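Local coordinates for regulatory protein RecX (Lactobacillus reuteri, PDB 3D5L), which probably modulates the activity of RecA, the recombinase of DNA repair, and belongs to the RecX family, at residues F28-L40 with Q50-K62. Sequence-based numbering, arbitrary orientation.
Sequences FPVAESVLIQFRL and QIAAIATADQQAK
Ile54 of helix 50-62 packs against Phe28, Val30, Val34, Phe38 and Leu40 in the N-terminal alpha/beta part of RecX, where this helix and helix 32-37 pack beside a small antiparallel sheet. The two helices run roughly antiparallel, at 144°. The side-chain carbons of Ile54 meet different partners. Ile54 CG1 lies over the centre of the Phe38 ring, 3.6 Å from its centroid, a CH-pi contact. Ile54 CG1 lies beside the backbone N (chi1 -78°), which turns CG2 anti to N. Ile54 CG2 meets Val30 CG1 at 3.5 Å. Phe28 CE1 and Val34 CG1 also touch it. Ile54 CD1 meets the Leu40 methyls tip to tip. Leu46 of strand 45-46 also touches Ile54. Ala57 CB comes to the edge of the Phe38 ring, 3.8 Å from Phe38 CE2. Val34 is a knob in the hole formed by Ile54, Ala57, Asp58 and Ala61; Val34 CG2 lies 3.5 Å from Asp58 CA. Beyond it, Ala31 CB and Ala61 CB touch. The Asp58 carboxylate reaches the strand end because its CG is anti to the backbone N (chi1 -175°). Arg17 on strand 17-22 forms a salt bridge with Asp58 OD1. Asp58 OD1 also accepts a hydrogen bond from N of Ala31, the N-cap residue, at 2.9 Å, with the donor above the carboxylate plane.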
# COMPACT_ATOMS: atom_id res chain seq x y z
N PHE A 28 30.13 7.57 -14.81
CA PHE A 28 28.86 6.97 -14.39
C PHE A 28 27.82 7.99 -13.95
O PHE A 28 28.14 9.16 -13.71
CB PHE A 28 29.12 5.96 -13.26
CG PHE A 28 29.79 6.55 -12.06
CD1 PHE A 28 29.05 7.21 -11.09
CD2 PHE A 28 31.17 6.45 -11.91
CE1 PHE A 28 29.68 7.77 -9.98
CE2 PHE A 28 31.80 7.00 -10.81
CZ PHE A 28 31.06 7.66 -9.84
N PRO A 29 26.55 7.56 -13.85
CA PRO A 29 25.50 8.48 -13.44
C PRO A 29 25.12 8.22 -11.99
O PRO A 29 25.30 7.11 -11.48
CB PRO A 29 24.39 8.12 -14.38
CG PRO A 29 24.45 6.61 -14.29
CD PRO A 29 25.95 6.30 -14.31
N VAL A 30 24.59 9.23 -11.33
CA VAL A 30 24.17 9.07 -9.95
C VAL A 30 22.91 9.88 -9.72
O VAL A 30 22.78 10.98 -10.24
CB VAL A 30 25.27 9.56 -8.97
CG1 VAL A 30 26.41 8.55 -8.92
CG2 VAL A 30 25.80 10.91 -9.41
N ALA A 31 21.98 9.30 -8.97
CA ALA A 31 20.75 9.99 -8.63
C ALA A 31 21.24 11.13 -7.73
O ALA A 31 22.35 11.08 -7.21
CB ALA A 31 19.80 9.06 -7.84
N GLU A 32 20.41 12.15 -7.55
CA GLU A 32 20.80 13.26 -6.71
C GLU A 32 21.14 12.80 -5.28
O GLU A 32 22.17 13.17 -4.74
CB GLU A 32 19.69 14.31 -6.66
CG GLU A 32 20.16 15.65 -6.15
CD GLU A 32 19.03 16.66 -6.07
OE1 GLU A 32 18.26 16.77 -7.05
OE2 GLU A 32 18.92 17.35 -5.03
N SER A 33 20.27 11.98 -4.68
CA SER A 33 20.47 11.49 -3.31
C SER A 33 21.79 10.74 -3.12
O SER A 33 22.35 10.74 -2.02
CB SER A 33 19.31 10.57 -2.87
OG SER A 33 19.45 9.24 -3.36
N VAL A 34 22.28 10.10 -4.17
CA VAL A 34 23.54 9.37 -4.10
C VAL A 34 24.70 10.36 -4.21
O VAL A 34 25.75 10.19 -3.58
CB VAL A 34 23.66 8.35 -5.23
CG1 VAL A 34 25.04 7.69 -5.20
CG2 VAL A 34 22.57 7.30 -5.09
N LEU A 35 24.49 11.39 -5.02
CA LEU A 35 25.50 12.42 -5.21
C LEU A 35 25.72 13.11 -3.87
O LEU A 35 26.85 13.44 -3.51
CB LEU A 35 25.03 13.42 -6.25
CG LEU A 35 25.95 14.61 -6.49
CD1 LEU A 35 26.22 14.74 -7.98
CD2 LEU A 35 25.32 15.88 -5.92
N ILE A 36 24.63 13.29 -3.13
CA ILE A 36 24.69 13.93 -1.82
C ILE A 36 25.23 12.96 -0.77
O ILE A 36 26.08 13.32 0.04
CB ILE A 36 23.29 14.39 -1.35
CG1 ILE A 36 22.73 15.42 -2.33
CG2 ILE A 36 23.38 14.96 0.05
CD1 ILE A 36 21.27 15.75 -2.10
N GLN A 37 24.74 11.73 -0.81
CA GLN A 37 25.16 10.71 0.14
C GLN A 37 26.67 10.49 0.08
O GLN A 37 27.29 10.15 1.08
CB GLN A 37 24.43 9.39 -0.13
CG GLN A 37 24.77 8.28 0.86
CD GLN A 37 24.08 6.96 0.52
OE1 GLN A 37 24.23 5.97 1.24
NE2 GLN A 37 23.33 6.94 -0.57
N PHE A 38 27.26 10.69 -1.09
CA PHE A 38 28.69 10.48 -1.22
C PHE A 38 29.52 11.75 -1.37
O PHE A 38 30.73 11.69 -1.62
CB PHE A 38 28.97 9.49 -2.34
CG PHE A 38 28.68 8.06 -1.97
CD1 PHE A 38 29.68 7.23 -1.47
CD2 PHE A 38 27.39 7.54 -2.11
CE1 PHE A 38 29.40 5.90 -1.11
CE2 PHE A 38 27.10 6.22 -1.75
CZ PHE A 38 28.11 5.40 -1.25
N ARG A 39 28.88 12.91 -1.21
CA ARG A 39 29.59 14.18 -1.26
C ARG A 39 30.41 14.40 -2.54
O ARG A 39 31.51 14.94 -2.49
CB ARG A 39 30.51 14.28 -0.04
CG ARG A 39 29.78 14.45 1.29
CD ARG A 39 30.62 14.05 2.50
NE ARG A 39 30.50 12.62 2.81
CZ ARG A 39 31.43 11.71 2.55
NH1 ARG A 39 32.58 12.06 1.98
NH2 ARG A 39 31.21 10.43 2.85
N LEU A 40 29.85 14.00 -3.68
CA LEU A 40 30.54 14.13 -4.95
C LEU A 40 30.61 15.57 -5.48
O LEU A 40 29.63 16.31 -5.41
CB LEU A 40 29.87 13.21 -5.98
CG LEU A 40 29.70 11.76 -5.49
CD1 LEU A 40 29.00 10.94 -6.55
CD2 LEU A 40 31.06 11.16 -5.16
N GLN A 50 34.49 2.46 -3.27
CA GLN A 50 33.55 3.57 -3.19
C GLN A 50 32.70 3.67 -4.44
O GLN A 50 31.50 3.95 -4.37
CB GLN A 50 34.31 4.89 -2.98
CG GLN A 50 34.93 5.01 -1.61
CD GLN A 50 35.98 6.10 -1.56
OE1 GLN A 50 37.02 6.00 -2.21
NE2 GLN A 50 35.71 7.15 -0.79
N ILE A 51 33.32 3.44 -5.59
CA ILE A 51 32.63 3.49 -6.86
C ILE A 51 31.62 2.37 -6.94
O ILE A 51 30.60 2.48 -7.63
CB ILE A 51 33.63 3.36 -8.03
CG1 ILE A 51 34.49 4.62 -8.10
CG2 ILE A 51 32.88 3.12 -9.33
CD1 ILE A 51 35.48 4.61 -9.24
N ALA A 52 31.90 1.27 -6.24
CA ALA A 52 31.00 0.12 -6.24
C ALA A 52 29.85 0.37 -5.27
O ALA A 52 28.71 -0.02 -5.54
CB ALA A 52 31.77 -1.14 -5.84
N ALA A 53 30.16 1.03 -4.16
CA ALA A 53 29.15 1.34 -3.16
C ALA A 53 28.23 2.45 -3.68
O ALA A 53 27.07 2.54 -3.27
CB ALA A 53 29.83 1.78 -1.85
N ILE A 54 28.76 3.29 -4.56
CA ILE A 54 27.98 4.38 -5.16
C ILE A 54 26.96 3.72 -6.08
O ILE A 54 25.78 4.09 -6.11
CB ILE A 54 28.89 5.35 -5.96
CG1 ILE A 54 29.63 6.28 -4.99
CG2 ILE A 54 28.08 6.16 -6.95
CD1 ILE A 54 30.60 7.24 -5.65
N ALA A 55 27.42 2.72 -6.82
CA ALA A 55 26.57 1.97 -7.73
C ALA A 55 25.42 1.30 -6.99
O ALA A 55 24.27 1.45 -7.37
CB ALA A 55 27.41 0.92 -8.46
N THR A 56 25.73 0.56 -5.92
CA THR A 56 24.70 -0.12 -5.14
C THR A 56 23.69 0.87 -4.58
O THR A 56 22.49 0.61 -4.58
CB THR A 56 25.31 -0.90 -3.94
OG1 THR A 56 26.36 -1.76 -4.40
CG2 THR A 56 24.23 -1.75 -3.27
N ALA A 57 24.18 2.01 -4.11
CA ALA A 57 23.31 3.04 -3.56
C ALA A 57 22.42 3.60 -4.67
O ALA A 57 21.23 3.81 -4.45
CB ALA A 57 24.14 4.16 -2.94
N ASP A 58 22.99 3.82 -5.85
CA ASP A 58 22.22 4.33 -6.99
C ASP A 58 21.18 3.30 -7.44
O ASP A 58 20.11 3.67 -7.93
CB ASP A 58 23.14 4.68 -8.17
CG ASP A 58 22.39 5.33 -9.33
OD1 ASP A 58 21.76 6.40 -9.12
OD2 ASP A 58 22.42 4.79 -10.46
N GLN A 59 21.47 2.01 -7.26
CA GLN A 59 20.51 0.98 -7.64
C GLN A 59 19.32 1.08 -6.70
O GLN A 59 18.18 0.85 -7.10
CB GLN A 59 21.10 -0.42 -7.51
CG GLN A 59 22.40 -0.67 -8.28
CD GLN A 59 23.04 -2.02 -7.92
OE1 GLN A 59 24.20 -2.28 -8.24
NE2 GLN A 59 22.27 -2.88 -7.24
N GLN A 60 19.59 1.43 -5.44
CA GLN A 60 18.52 1.54 -4.46
C GLN A 60 17.74 2.82 -4.70
O GLN A 60 16.51 2.81 -4.68
CB GLN A 60 19.08 1.54 -3.03
CG GLN A 60 17.99 1.47 -1.95
CD GLN A 60 18.55 1.39 -0.54
OE1 GLN A 60 19.38 0.53 -0.23
NE2 GLN A 60 18.09 2.28 0.32
N ALA A 61 18.45 3.92 -4.95
CA ALA A 61 17.82 5.21 -5.21
C ALA A 61 16.88 5.11 -6.41
O ALA A 61 15.83 5.75 -6.43
CB ALA A 61 18.88 6.29 -5.45
N LYS A 62 17.25 4.30 -7.39
CA LYS A 62 16.42 4.11 -8.58
C LYS A 62 15.12 3.37 -8.26
O LYS A 62 14.07 3.68 -8.83
CB LYS A 62 17.19 3.32 -9.64
CG LYS A 62 18.47 4.00 -10.10
CD LYS A 62 18.24 4.87 -11.30
CE LYS A 62 18.43 4.06 -12.56
NZ LYS A 62 19.76 3.40 -12.50